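Local coordinates for uncharacterized protein (Bacillus cereus, PDB 5F2H) that is of unknown function but belongs to the alpha/beta-hydrolase superfamily and is therefore probably a hydrolase, at residues Lys129-Ile134 / Gly199-Ile204; Asp222-Gly227 / Gln249-Lys254; Glu141-Val146 / Leu160-Ser165. All coordinates share one frame; numbering follows the deposited sequence.

Contact 1: Lys129-Ile134 / Gly199-Ile204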
ATOM      1  N   LYS B 129       2.262   3.922  -1.606  1.00130.74           N
ATOM      2  CA  LYS B 129       2.516   3.059  -2.752  1.00133.62           C
ATOM      3  C   LYS B 129       1.250   2.888  -3.591  1.00128.01           C
ATOM      4  O   LYS B 129       0.517   1.920  -3.435  1.00130.90           O
ATOM      5  CB  LYS B 129       3.007   1.683  -2.284  1.00134.44           C
ATOM      6  CG  LYS B 129       4.355   1.666  -1.573  1.00133.65           C
ATOM      7  CD  LYS B 129       4.813   0.234  -1.287  1.00133.84           C
ATOM      8  CE  LYS B 129       5.086  -0.554  -2.570  1.00138.67           C
ATOM      9  NZ  LYS B 129       5.468  -1.972  -2.322  1.00136.32           N
ATOM     10  N   GLU B 130       1.009   3.843  -4.476  1.00124.03           N
ATOM     11  CA  GLU B 130      -0.165   3.829  -5.359  1.00128.88           C
ATOM     12  C   GLU B 130      -0.004   2.837  -6.533  1.00128.72           C
ATOM     13  O   GLU B 130       0.921   2.965  -7.342  1.00131.65           O
ATOM     14  CB  GLU B 130      -0.410   5.248  -5.887  1.00141.38           C
ATOM     15  CG  GLU B 130       0.795   5.798  -6.645  1.00153.47           C
ATOM     16  CD  GLU B 130       0.680   7.252  -7.041  1.00163.90           C
ATOM     17  OE1 GLU B 130       1.467   7.697  -7.917  1.00175.98           O
ATOM     18  OE2 GLU B 130      -0.180   7.952  -6.470  1.00164.53           O
ATOM     19  N   LYS B 131      -0.903   1.856  -6.619  1.00105.35           N
ATOM     20  CA  LYS B 131      -0.869   0.841  -7.682  1.00 96.22           C
ATOM     21  C   LYS B 131      -1.953   1.161  -8.717  1.00 91.60           C
ATOM     22  O   LYS B 131      -3.013   1.676  -8.363  1.00 91.11           O
ATOM     23  CB  LYS B 131      -1.075  -0.556  -7.079  1.00 94.75           C
ATOM     24  CG  LYS B 131      -0.037  -0.887  -6.007  1.00 99.91           C
ATOM     25  CD  LYS B 131      -0.194  -2.221  -5.271  1.00105.23           C
ATOM     26  CE  LYS B 131       0.027  -3.429  -6.162  1.00107.04           C
ATOM     27  NZ  LYS B 131      -0.061  -4.723  -5.422  1.00110.44           N
ATOM     28  N   LEU B 132      -1.693   0.872  -9.991  1.00 83.38           N
ATOM     29  CA  LEU B 132      -2.670   1.163 -11.039  1.00 76.37           C
ATOM     30  C   LEU B 132      -3.025  -0.047 -11.843  1.00 71.78           C
ATOM     31  O   LEU B 132      -2.193  -0.898 -12.081  1.00 76.20           O
ATOM     32  CB  LEU B 132      -2.139   2.232 -12.000  1.00 74.05           C
ATOM     33  CG  LEU B 132      -3.029   2.575 -13.205  1.00 71.09           C
ATOM     34  CD1 LEU B 132      -4.423   3.028 -12.803  1.00 72.87           C
ATOM     35  CD2 LEU B 132      -2.382   3.664 -14.036  1.00 70.49           C
ATOM     36  N   PHE B 133      -4.287  -0.129 -12.241  1.00 67.03           N
ATOM     37  CA  PHE B 133      -4.764  -1.228 -13.050  1.00 59.83           C
ATOM     38  C   PHE B 133      -5.646  -0.613 -14.129  1.00 59.13           C
ATOM     39  O   PHE B 133      -6.589   0.111 -13.827  1.00 55.08           O
ATOM     40  CB  PHE B 133      -5.589  -2.200 -12.241  1.00 57.45           C
ATOM     41  CG  PHE B 133      -5.934  -3.445 -12.987  1.00 52.72           C
ATOM     42  CD1 PHE B 133      -6.789  -3.403 -14.069  1.00 51.70           C
ATOM     43  CD2 PHE B 133      -5.463  -4.663 -12.565  1.00 51.91           C
ATOM     44  CE1 PHE B 133      -7.145  -4.561 -14.736  1.00 50.24           C
ATOM     45  CE2 PHE B 133      -5.796  -5.824 -13.229  1.00 50.69           C
ATOM     46  CZ  PHE B 133      -6.649  -5.781 -14.305  1.00 49.68           C
ATOM     47  N   ILE B 134      -5.355  -0.904 -15.391  1.00 59.07           N
ATOM     48  CA  ILE B 134      -6.161  -0.339 -16.440  1.00 56.27           C
ATOM     49  C   ILE B 134      -6.865  -1.455 -17.172  1.00 56.64           C
ATOM     50  O   ILE B 134      -6.221  -2.365 -17.658  1.00 56.71           O
ATOM     51  CB  ILE B 134      -5.313   0.426 -17.431  1.00 54.32           C
ATOM     52  CG1 ILE B 134      -4.351   1.336 -16.697  1.00 57.25           C
ATOM     53  CG2 ILE B 134      -6.207   1.199 -18.368  1.00 53.06           C
ATOM     54  CD1 ILE B 134      -3.475   2.158 -17.629  1.00 61.22           C
ATOM     55  N   GLY B 199       3.237   6.259  -9.943  1.00130.00           N
ATOM     56  CA  GLY B 199       3.036   5.041  -9.172  1.00130.55           C
ATOM     57  C   GLY B 199       4.064   3.946  -9.374  1.00129.84           C
ATOM     58  O   GLY B 199       4.946   4.035 -10.239  1.00128.33           O
ATOM     59  N   GLU B 200       3.926   2.911  -8.546  1.00129.02           N
ATOM     60  CA  GLU B 200       4.802   1.741  -8.557  1.00125.11           C
ATOM     61  C   GLU B 200       4.338   0.655  -9.535  1.00114.76           C
ATOM     62  O   GLU B 200       4.694   0.692 -10.716  1.00124.97           O
ATOM     63  CB  GLU B 200       4.973   1.158  -7.138  1.00131.80           C
ATOM     64  CG  GLU B 200       5.634   2.062  -6.097  1.00142.09           C
ATOM     65  CD  GLU B 200       4.806   3.270  -5.669  1.00146.30           C
ATOM     66  OE1 GLU B 200       3.601   3.329  -5.979  1.00150.96           O
ATOM     67  OE2 GLU B 200       5.353   4.148  -4.970  1.00147.56           O
ATOM     68  N   SER B 201       3.523  -0.290  -9.071  1.00100.96           N
ATOM     69  CA  SER B 201       3.062  -1.381  -9.927  1.00 92.90           C
ATOM     70  C   SER B 201       1.950  -0.987 -10.892  1.00 88.68           C
ATOM     71  O   SER B 201       1.056  -0.224 -10.531  1.00 91.45           O
ATOM     72  CB  SER B 201       2.584  -2.555  -9.064  1.00 92.47           C
ATOM     73  OG  SER B 201       2.111  -3.629  -9.869  1.00 90.93           O
ATOM     74  N   VAL B 202       2.005  -1.529 -12.115  1.00 83.81           N
ATOM     75  CA  VAL B 202       0.984  -1.268 -13.146  1.00 76.89           C
ATOM     76  C   VAL B 202       0.644  -2.544 -13.943  1.00 76.30           C
ATOM     77  O   VAL B 202       1.515  -3.183 -14.525  1.00 77.75           O
ATOM     78  CB  VAL B 202       1.414  -0.173 -14.126  1.00 72.14           C
ATOM     79  CG1 VAL B 202       0.324   0.070 -15.160  1.00 67.52           C
ATOM     80  CG2 VAL B 202       1.729   1.110 -13.379  1.00 73.38           C
ATOM     81  N   ILE B 203      -0.629  -2.910 -13.950  1.00 73.13           N
ATOM     82  CA  ILE B 203      -1.099  -4.084 -14.659  1.00 71.61           C
ATOM     83  C   ILE B 203      -2.175  -3.629 -15.617  1.00 68.76           C
ATOM     84  O   ILE B 203      -3.064  -2.876 -15.211  1.00 72.99           O
ATOM     85  CB  ILE B 203      -1.752  -5.088 -13.681  1.00 73.16           C
ATOM     86  CG1 ILE B 203      -0.736  -5.552 -12.631  1.00 77.42           C
ATOM     87  CG2 ILE B 203      -2.353  -6.270 -14.440  1.00 72.50           C
ATOM     88  CD1 ILE B 203      -1.289  -6.528 -11.609  1.00 78.10           C
ATOM     89  N   ILE B 204      -2.130  -4.081 -16.869  1.00 62.89           N
ATOM     90  CA  ILE B 204      -3.179  -3.696 -17.803  1.00 61.60           C
ATOM     91  C   ILE B 204      -3.951  -4.931 -18.222  1.00 60.42           C
ATOM     92  O   ILE B 204      -3.375  -5.961 -18.504  1.00 62.62           O
ATOM     93  CB  ILE B 204      -2.699  -2.896 -19.016  1.00 62.58           C
ATOM     94  CG1 ILE B 204      -3.914  -2.438 -19.826  1.00 61.17           C
ATOM     95  CG2 ILE B 204      -1.761  -3.727 -19.872  1.00 65.75           C
ATOM     96  CD1 ILE B 204      -3.601  -1.457 -20.927  1.00 64.39           C
TER

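Contact 2: Asp222-Gly227 / Gln249-Lys254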
ATOM      1  N   ASP B 222       4.599   2.410 -25.250  1.00 87.36           N
ATOM      2  CA  ASP B 222       3.854   3.626 -24.970  1.00 86.35           C
ATOM      3  C   ASP B 222       3.340   3.608 -23.557  1.00 85.76           C
ATOM      4  O   ASP B 222       2.755   4.588 -23.095  1.00 82.74           O
ATOM      5  CB  ASP B 222       2.712   3.816 -25.971  1.00 85.99           C
ATOM      6  CG  ASP B 222       3.197   4.277 -27.336  1.00 92.25           C
ATOM      7  OD1 ASP B 222       4.343   4.780 -27.434  1.00 97.13           O
ATOM      8  OD2 ASP B 222       2.405   4.223 -28.298  1.00 93.21           O
ATOM      9  N   ILE B 223       3.584   2.495 -22.869  1.00 86.61           N
ATOM     10  CA  ILE B 223       3.150   2.313 -21.506  1.00 88.63           C
ATOM     11  C   ILE B 223       3.982   1.268 -20.796  1.00 85.74           C
ATOM     12  O   ILE B 223       4.156   0.181 -21.309  1.00 88.12           O
ATOM     13  CB  ILE B 223       1.691   1.851 -21.473  1.00 90.96           C
ATOM     14  CG1 ILE B 223       0.791   3.006 -21.853  1.00 95.46           C
ATOM     15  CG2 ILE B 223       1.296   1.404 -20.074  1.00 92.32           C
ATOM     16  CD1 ILE B 223      -0.670   2.671 -21.712  1.00100.61           C
ATOM     17  N   ASP B 224       4.470   1.598 -19.609  1.00 85.37           N
ATOM     18  CA  ASP B 224       5.273   0.682 -18.831  1.00 90.06           C
ATOM     19  C   ASP B 224       4.336  -0.123 -17.929  1.00 88.82           C
ATOM     20  O   ASP B 224       3.630   0.444 -17.089  1.00 92.97           O
ATOM     21  CB  ASP B 224       6.281   1.496 -18.021  1.00100.39           C
ATOM     22  CG  ASP B 224       7.390   0.645 -17.427  1.00110.14           C
ATOM     23  OD1 ASP B 224       7.489  -0.552 -17.776  1.00114.83           O
ATOM     24  OD2 ASP B 224       8.201   1.193 -16.649  1.00115.80           O
ATOM     25  N   VAL B 225       4.351  -1.442 -18.101  1.00 84.43           N
ATOM     26  CA  VAL B 225       3.503  -2.359 -17.355  1.00 78.71           C
ATOM     27  C   VAL B 225       4.264  -3.522 -16.752  1.00 79.62           C
ATOM     28  O   VAL B 225       5.188  -4.038 -17.342  1.00 86.78           O
ATOM     29  CB  VAL B 225       2.438  -2.915 -18.313  1.00 76.95           C
ATOM     30  CG1 VAL B 225       1.790  -4.170 -17.808  1.00 73.69           C
ATOM     31  CG2 VAL B 225       1.397  -1.862 -18.620  1.00 78.44           C
ATOM     32  N   ASP B 226       3.854  -3.937 -15.563  1.00 83.45           N
ATOM     33  CA  ASP B 226       4.479  -5.061 -14.869  1.00 84.05           C
ATOM     34  C   ASP B 226       3.875  -6.399 -15.286  1.00 78.15           C
ATOM     35  O   ASP B 226       4.501  -7.431 -15.120  1.00 80.99           O
ATOM     36  CB  ASP B 226       4.374  -4.890 -13.349  1.00 89.80           C
ATOM     37  CG  ASP B 226       5.125  -3.664 -12.846  1.00 96.94           C
ATOM     38  OD1 ASP B 226       5.490  -2.791 -13.671  1.00103.02           O
ATOM     39  OD2 ASP B 226       5.339  -3.567 -11.616  1.00 99.84           O
ATOM     40  N   GLY B 227       2.627  -6.389 -15.741  1.00 71.77           N
ATOM     41  CA  GLY B 227       1.958  -7.612 -16.183  1.00 67.84           C
ATOM     42  C   GLY B 227       0.705  -7.296 -16.970  1.00 64.37           C
ATOM     43  O   GLY B 227       0.297  -6.154 -17.040  1.00 63.47           O
ATOM     44  N   GLN B 249      10.306 -10.038 -23.604  1.00116.90           N
ATOM     45  CA  GLN B 249      11.422 -10.782 -23.005  1.00120.40           C
ATOM     46  C   GLN B 249      12.595  -9.908 -22.599  1.00125.12           C
ATOM     47  O   GLN B 249      13.492 -10.383 -21.910  1.00131.04           O
ATOM     48  CB  GLN B 249      11.896 -11.908 -23.941  1.00122.05           C
ATOM     49  CG  GLN B 249      12.274 -11.464 -25.348  1.00121.85           C
ATOM     50  CD  GLN B 249      12.571 -12.631 -26.265  1.00122.15           C
ATOM     51  OE1 GLN B 249      12.807 -13.747 -25.805  1.00125.11           O
ATOM     52  NE2 GLN B 249      12.569 -12.377 -27.570  1.00122.69           N
ATOM     53  N   ASP B 250      12.584  -8.635 -22.994  1.00125.95           N
ATOM     54  CA  ASP B 250      13.686  -7.725 -22.648  1.00127.77           C
ATOM     55  C   ASP B 250      13.289  -6.823 -21.470  1.00123.25           C
ATOM     56  O   ASP B 250      14.136  -6.118 -20.936  1.00128.34           O
ATOM     57  CB  ASP B 250      14.238  -6.949 -23.878  1.00128.44           C
ATOM     58  CG  ASP B 250      13.188  -6.117 -24.580  1.00127.65           C
ATOM     59  OD1 ASP B 250      12.037  -6.127 -24.130  1.00143.98           O
ATOM     60  OD2 ASP B 250      13.495  -5.456 -25.586  1.00125.79           O
ATOM     61  N   LYS B 251      12.021  -6.878 -21.044  1.00116.86           N
ATOM     62  CA  LYS B 251      11.549  -6.067 -19.904  1.00116.73           C
ATOM     63  C   LYS B 251      10.947  -6.900 -18.761  1.00115.10           C
ATOM     64  O   LYS B 251      10.470  -6.356 -17.760  1.00111.91           O
ATOM     65  CB  LYS B 251      10.570  -4.968 -20.334  1.00114.59           C
ATOM     66  CG  LYS B 251      11.151  -3.946 -21.303  1.00116.55           C
ATOM     67  CD  LYS B 251      12.433  -3.299 -20.787  1.00119.52           C
ATOM     68  CE  LYS B 251      12.294  -2.607 -19.437  1.00118.45           C
ATOM     69  NZ  LYS B 251      11.368  -1.446 -19.441  1.00117.31           N
ATOM     70  N   ASN B 252      10.987  -8.222 -18.905  1.00120.21           N
ATOM     71  CA  ASN B 252      10.478  -9.143 -17.883  1.00119.83           C
ATOM     72  C   ASN B 252       9.051  -8.829 -17.429  1.00111.73           C
ATOM     73  O   ASN B 252       8.847  -8.286 -16.336  1.00113.51           O
ATOM     74  CB  ASN B 252      11.420  -9.118 -16.669  1.00125.16           C
ATOM     75  CG  ASN B 252      12.861  -9.428 -17.041  1.00129.86           C
ATOM     76  OD1 ASN B 252      13.125  -9.973 -18.110  1.00133.78           O
ATOM     77  ND2 ASN B 252      13.798  -9.075 -16.163  1.00129.53           N
ATOM     78  N   ILE B 253       8.076  -9.168 -18.273  1.00102.86           N
ATOM     79  CA  ILE B 253       6.669  -8.931 -17.978  1.00 94.10           C
ATOM     80  C   ILE B 253       5.946 -10.271 -17.889  1.00 94.46           C
ATOM     81  O   ILE B 253       6.197 -11.168 -18.701  1.00 97.81           O
ATOM     82  CB  ILE B 253       5.994  -8.108 -19.091  1.00 87.66           C
ATOM     83  CG1 ILE B 253       6.755  -6.807 -19.348  1.00 84.48           C
ATOM     84  CG2 ILE B 253       4.539  -7.842 -18.737  1.00 84.79           C
ATOM     85  CD1 ILE B 253       6.165  -5.950 -20.444  1.00 81.34           C
ATOM     86  N   LYS B 254       5.046 -10.407 -16.912  1.00 92.36           N
ATOM     87  CA  LYS B 254       4.279 -11.652 -16.727  1.00 87.07           C
ATOM     88  C   LYS B 254       2.889 -11.525 -17.348  1.00 79.22           C
ATOM     89  O   LYS B 254       2.270 -10.471 -17.278  1.00 80.29           O
ATOM     90  CB  LYS B 254       4.179 -12.021 -15.250  1.00 89.84           C
ATOM     91  CG  LYS B 254       5.526 -12.259 -14.582  1.00 95.01           C
ATOM     92  CD  LYS B 254       5.372 -12.735 -13.143  1.00 98.52           C
ATOM     93  CE  LYS B 254       6.722 -12.913 -12.458  1.00104.78           C
ATOM     94  NZ  LYS B 254       6.599 -13.395 -11.053  1.00107.89           N
TER

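Contact 3: Glu141-Val146 / Leu160-Ser165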
ATOM      1  N   GLU B 141     -18.962  -1.705 -26.254  1.00 52.54           N
ATOM      2  CA  GLU B 141     -19.151  -1.645 -24.834  1.00 51.94           C
ATOM      3  C   GLU B 141     -18.902  -0.220 -24.356  1.00 50.78           C
ATOM      4  O   GLU B 141     -18.977   0.712 -25.135  1.00 47.32           O
ATOM      5  CB  GLU B 141     -18.241  -2.654 -24.113  1.00 51.10           C
ATOM      6  CG  GLU B 141     -18.549  -4.110 -24.404  1.00 52.31           C
ATOM      7  CD  GLU B 141     -17.740  -5.072 -23.531  1.00 56.29           C
ATOM      8  OE1 GLU B 141     -17.038  -4.605 -22.609  1.00 55.16           O
ATOM      9  OE2 GLU B 141     -17.848  -6.314 -23.719  1.00 64.11           O
ATOM     10  N   ASN B 142     -18.674  -0.070 -23.055  1.00 51.08           N
ATOM     11  CA  ASN B 142     -18.423   1.213 -22.451  1.00 52.41           C
ATOM     12  C   ASN B 142     -17.973   0.961 -21.039  1.00 52.76           C
ATOM     13  O   ASN B 142     -17.735  -0.189 -20.656  1.00 54.57           O
ATOM     14  CB  ASN B 142     -19.675   2.075 -22.516  1.00 52.29           C
ATOM     15  CG  ASN B 142     -20.856   1.390 -21.908  1.00 53.86           C
ATOM     16  OD1 ASN B 142     -20.730   0.752 -20.872  1.00 55.81           O
ATOM     17  ND2 ASN B 142     -22.031   1.565 -22.510  1.00 54.19           N
ATOM     18  N   ILE B 143     -17.867   2.017 -20.252  1.00 52.63           N
ATOM     19  CA  ILE B 143     -17.423   1.873 -18.870  1.00 53.02           C
ATOM     20  C   ILE B 143     -18.424   1.143 -17.963  1.00 53.66           C
ATOM     21  O   ILE B 143     -18.019   0.392 -17.074  1.00 55.29           O
ATOM     22  CB  ILE B 143     -17.149   3.238 -18.235  1.00 53.42           C
ATOM     23  CG1 ILE B 143     -16.194   4.043 -19.115  1.00 51.11           C
ATOM     24  CG2 ILE B 143     -16.601   3.058 -16.825  1.00 54.13           C
ATOM     25  CD1 ILE B 143     -15.895   5.419 -18.589  1.00 51.79           C
ATOM     26  N   ALA B 144     -19.717   1.356 -18.153  1.00 54.54           N
ATOM     27  CA  ALA B 144     -20.683   0.688 -17.288  1.00 59.44           C
ATOM     28  C   ALA B 144     -20.611  -0.826 -17.426  1.00 61.89           C
ATOM     29  O   ALA B 144     -20.644  -1.559 -16.440  1.00 64.61           O
ATOM     30  CB  ALA B 144     -22.079   1.152 -17.609  1.00 61.90           C
ATOM     31  N   ILE B 145     -20.487  -1.278 -18.664  1.00 60.43           N
ATOM     32  CA  ILE B 145     -20.453  -2.702 -18.992  1.00 60.15           C
ATOM     33  C   ILE B 145     -19.202  -3.472 -18.598  1.00 60.57           C
ATOM     34  O   ILE B 145     -19.255  -4.661 -18.314  1.00 62.94           O
ATOM     35  CB  ILE B 145     -20.645  -2.870 -20.510  1.00 59.50           C
ATOM     36  CG1 ILE B 145     -22.047  -2.398 -20.889  1.00 62.28           C
ATOM     37  CG2 ILE B 145     -20.458  -4.316 -20.929  1.00 58.08           C
ATOM     38  CD1 ILE B 145     -22.306  -2.421 -22.376  1.00 67.15           C
ATOM     39  N   VAL B 146     -18.070  -2.801 -18.575  1.00 59.96           N
ATOM     40  CA  VAL B 146     -16.828  -3.478 -18.246  1.00 54.88           C
ATOM     41  C   VAL B 146     -16.455  -3.349 -16.759  1.00 52.74           C
ATOM     42  O   VAL B 146     -15.765  -4.182 -16.224  1.00 52.45           O
ATOM     43  CB  VAL B 146     -15.701  -2.958 -19.184  1.00 52.25           C
ATOM     44  CG1 VAL B 146     -15.411  -1.493 -18.909  1.00 53.28           C
ATOM     45  CG2 VAL B 146     -14.433  -3.780 -19.021  1.00 52.44           C
ATOM     46  N   LEU B 160      -8.372   1.611 -10.036  1.00 66.94           N
ATOM     47  CA  LEU B 160      -8.862   1.113 -11.325  1.00 64.27           C
ATOM     48  C   LEU B 160      -9.216   2.206 -12.295  1.00 63.85           C
ATOM     49  O   LEU B 160     -10.087   3.022 -12.033  1.00 68.07           O
ATOM     50  CB  LEU B 160     -10.084   0.216 -11.095  1.00 64.73           C
ATOM     51  CG  LEU B 160     -10.864  -0.377 -12.265  1.00 63.54           C
ATOM     52  CD1 LEU B 160      -9.989  -1.182 -13.202  1.00 61.47           C
ATOM     53  CD2 LEU B 160     -12.018  -1.226 -11.733  1.00 64.70           C
ATOM     54  N   ALA B 161      -8.558   2.183 -13.440  1.00 63.59           N
ATOM     55  CA  ALA B 161      -8.799   3.151 -14.474  1.00 63.32           C
ATOM     56  C   ALA B 161      -9.527   2.419 -15.578  1.00 62.20           C
ATOM     57  O   ALA B 161      -9.089   1.358 -16.010  1.00 62.33           O
ATOM     58  CB  ALA B 161      -7.490   3.681 -14.997  1.00 64.68           C
ATOM     59  N   LEU B 162     -10.669   2.946 -15.996  1.00 61.80           N
ATOM     60  CA  LEU B 162     -11.433   2.335 -17.071  1.00 61.06           C
ATOM     61  C   LEU B 162     -11.537   3.358 -18.193  1.00 60.35           C
ATOM     62  O   LEU B 162     -12.307   4.304 -18.091  1.00 62.88           O
ATOM     63  CB  LEU B 162     -12.822   1.901 -16.601  1.00 61.07           C
ATOM     64  CG  LEU B 162     -12.891   0.841 -15.492  1.00 62.97           C
ATOM     65  CD1 LEU B 162     -14.333   0.540 -15.101  1.00 64.79           C
ATOM     66  CD2 LEU B 162     -12.196  -0.437 -15.904  1.00 59.30           C
ATOM     67  N   PRO B 163     -10.742   3.187 -19.262  1.00 56.82           N
ATOM     68  CA  PRO B 163     -10.788   4.124 -20.381  1.00 55.85           C
ATOM     69  C   PRO B 163     -11.898   3.780 -21.347  1.00 54.28           C
ATOM     70  O   PRO B 163     -12.272   2.628 -21.452  1.00 54.38           O
ATOM     71  CB  PRO B 163      -9.428   3.933 -21.063  1.00 53.70           C
ATOM     72  CG  PRO B 163      -8.580   3.201 -20.072  1.00 53.32           C
ATOM     73  CD  PRO B 163      -9.558   2.325 -19.351  1.00 56.11           C
ATOM     74  N   GLN B 164     -12.439   4.783 -22.015  1.00 55.71           N
ATOM     75  CA  GLN B 164     -13.496   4.574 -22.976  1.00 57.16           C
ATOM     76  C   GLN B 164     -13.018   5.152 -24.316  1.00 60.87           C
ATOM     77  O   GLN B 164     -12.529   6.300 -24.381  1.00 61.91           O
ATOM     78  CB  GLN B 164     -14.774   5.265 -22.535  1.00 56.29           C
ATOM     79  CG  GLN B 164     -16.005   4.841 -23.307  1.00 55.93           C
ATOM     80  CD  GLN B 164     -17.254   5.551 -22.799  1.00 59.04           C
ATOM     81  OE1 GLN B 164     -18.130   4.936 -22.194  1.00 56.98           O
ATOM     82  NE2 GLN B 164     -17.268   6.858 -22.920  1.00 60.95           N
ATOM     83  N   SER B 165     -13.192   4.372 -25.383  1.00 58.94           N
ATOM     84  CA  SER B 165     -12.765   4.799 -26.701  1.00 60.93           C
ATOM     85  C   SER B 165     -13.617   5.924 -27.233  1.00 60.35           C
ATOM     86  O   SER B 165     -14.805   6.007 -26.962  1.00 62.80           O
ATOM     87  CB  SER B 165     -12.818   3.634 -27.686  1.00 60.30           C
ATOM     88  OG  SER B 165     -12.499   4.078 -29.000  1.00 58.43           O
TER

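Contact 1: Lys129-Ile134 / Gly199-Ile204
Ile203 O is approached by three groups of the 129-134 segment. Ile134 N donates to it at 3.0 Å from within the carbonyl plane, Phe133 CA makes a CA-H...O contact with it at 3.2 Å, and the same oxygen sits 3.7 Å above one face of the Phe133 ring, offset toward the rim. The ring comes there because its CG is anti to the backbone N (chi1 -172°), which also brings Phe133 CE2 to 3.7 Å from Ile203 CG2.

The remaining bonds fit a parallel pairing, with strand axes only 9° apart: Leu132 N gives to Ser201 O at 3.0 Å, and Leu132 O takes Ile203 N at 3.2 Å. Beyond the regular ladder, Glu200 N reaches Glu130 O at 3.2 Å. Glu200 bends at chi2 (69°), turning its carboxylate back over the Lys129-Glu130 backbone, 5.2 Å from that of Glu130 (OE1 to OE1). Ser201 OG has its partner in Tyr158 OH.

These are neighbouring interior strands of the alpha/beta-hydrolase sheet, and 202-207 runs on toward a probable nucleophile elbow. The pairing rests on main-chain bonds flanked by buried apolar side chains and, where it begins, polar residues whose two separated carboxylates probably repel only weakly.

Contact 2: Asp222-Gly227 / Gln249-Lys254
With chi1 at -54°, Ile253 sets CG1 beside its own backbone N and CG2 anti to it, so that both branches meet the backbone of Val225, Asp226 and Gly227. CG2 takes the nearer part of that chain, 3.6 Å from Gly227 CA and equally far from Asp226 O. The longer branch, extended at chi2 (179°), runs alongside the preceding peptide: Ile253 CG1 and CD1 each lie 3.8 Å from Val225 O. What the isoleucine touches is thus main chain, two carbonyl oxygens and a glycine CA, and the side chains of Val225 and Asp226 are not its partners. Val225 packs instead on Val202 and Ile204 of strand 202-207.

The segments are the lead-ins to two neighbouring parallel strands of the alpha/beta-hydrolase sheet, 227-231 and 254-260. Pairing begins where they end, at a parallel bridge between Gly227 and Lys254 whose CA atoms are 4.7 Å apart. No hydrogen bond links the two segments; Lys254 pairs through its backbone with Phe228, one residue further along, and Gly227 with Ile204 on the other neighbouring strand. The Lys254 side chain leads away, its NZ bonded to Ser315 OG and its cation set against the ring of Tyr310.

At the exposed start of the contact, Lys251 curls through four similar torsions near -60°, which leaves its NZ 4.3 Å from Asp224 OD1. That is too long for a salt bridge, although the opposite charges probably attract across the surface.

Contact 3: Glu141-Val146 / Leu160-Ser165
From CB, Ile143 points toward strand 158-164 and divides its branches between two residues of it. With chi1 at -53°, CG2 stands anti to the backbone N, which turns it to the end of Leu162, 3.8 Å from CD1. CG1 goes the other way, passing 3.7 Å from Gln164 OE1 and 3.9 Å from Gln164 CB. At the tip, CD1 comes down on the strand backbone, 3.8 Å from Leu162 O. The isoleucine therefore bridges Leu162 and Gln164, alternate residues that face the helix from the same side of the strand. One turn on, Val146 adds a looser contact, its CG1 4.4 Å from Leu162 CD1.

This is helix-on-strand packing inside a beta-alpha-beta crossover: strand 131-136 leads into helix 143-150, which returns the chain to strand 158-164 beside it. The 158-164 strand is outermost within the chain, yet an antiparallel strand of the second subunit pairs with Leu160 to Gln164 and carries the sheet across the interface. Ile143 also packs on Lys122 of that subunit.

The start of the helix is fixed by Asn142 at the N-cap. Its OD1 receives Ile145 N at 3.0 Å with an N-H...O angle of 167°, the donor lying nearly along the C=O axis, while its ND2 is bonded to Asp172 O. Gln164, stretched out beyond CG, crosses Ile143 at about a right angle and lays OE1 beside this first turn, 3.3 Å from Asn142 CB.

All three contacts belong to one parallel sheet: contact 1 pairs strands 131-136 and 202-207, contact 3 lays a helix on 158-164 beside 131-136, and contact 2 leads into 227-231 and 254-260 beyond 202-207. Phe133 O to Ala161 N, 2.9 Å, probably bonds contacts 1 and 3, and Val202 O to Asp226 N, 2.7 Å, contacts 1 and 2. Contact 1 is buried apart from its Lys129 and Glu200 end, contact 3 is buried beside the second subunit, and contact 2 is partly buried. The chemistry follows: main-chain hydrogen bonds in contact 1, one isoleucine against backbone in contact 2, apolar branches beside a capped helix start in contact 3. Contacts 2 and 3 do not touch.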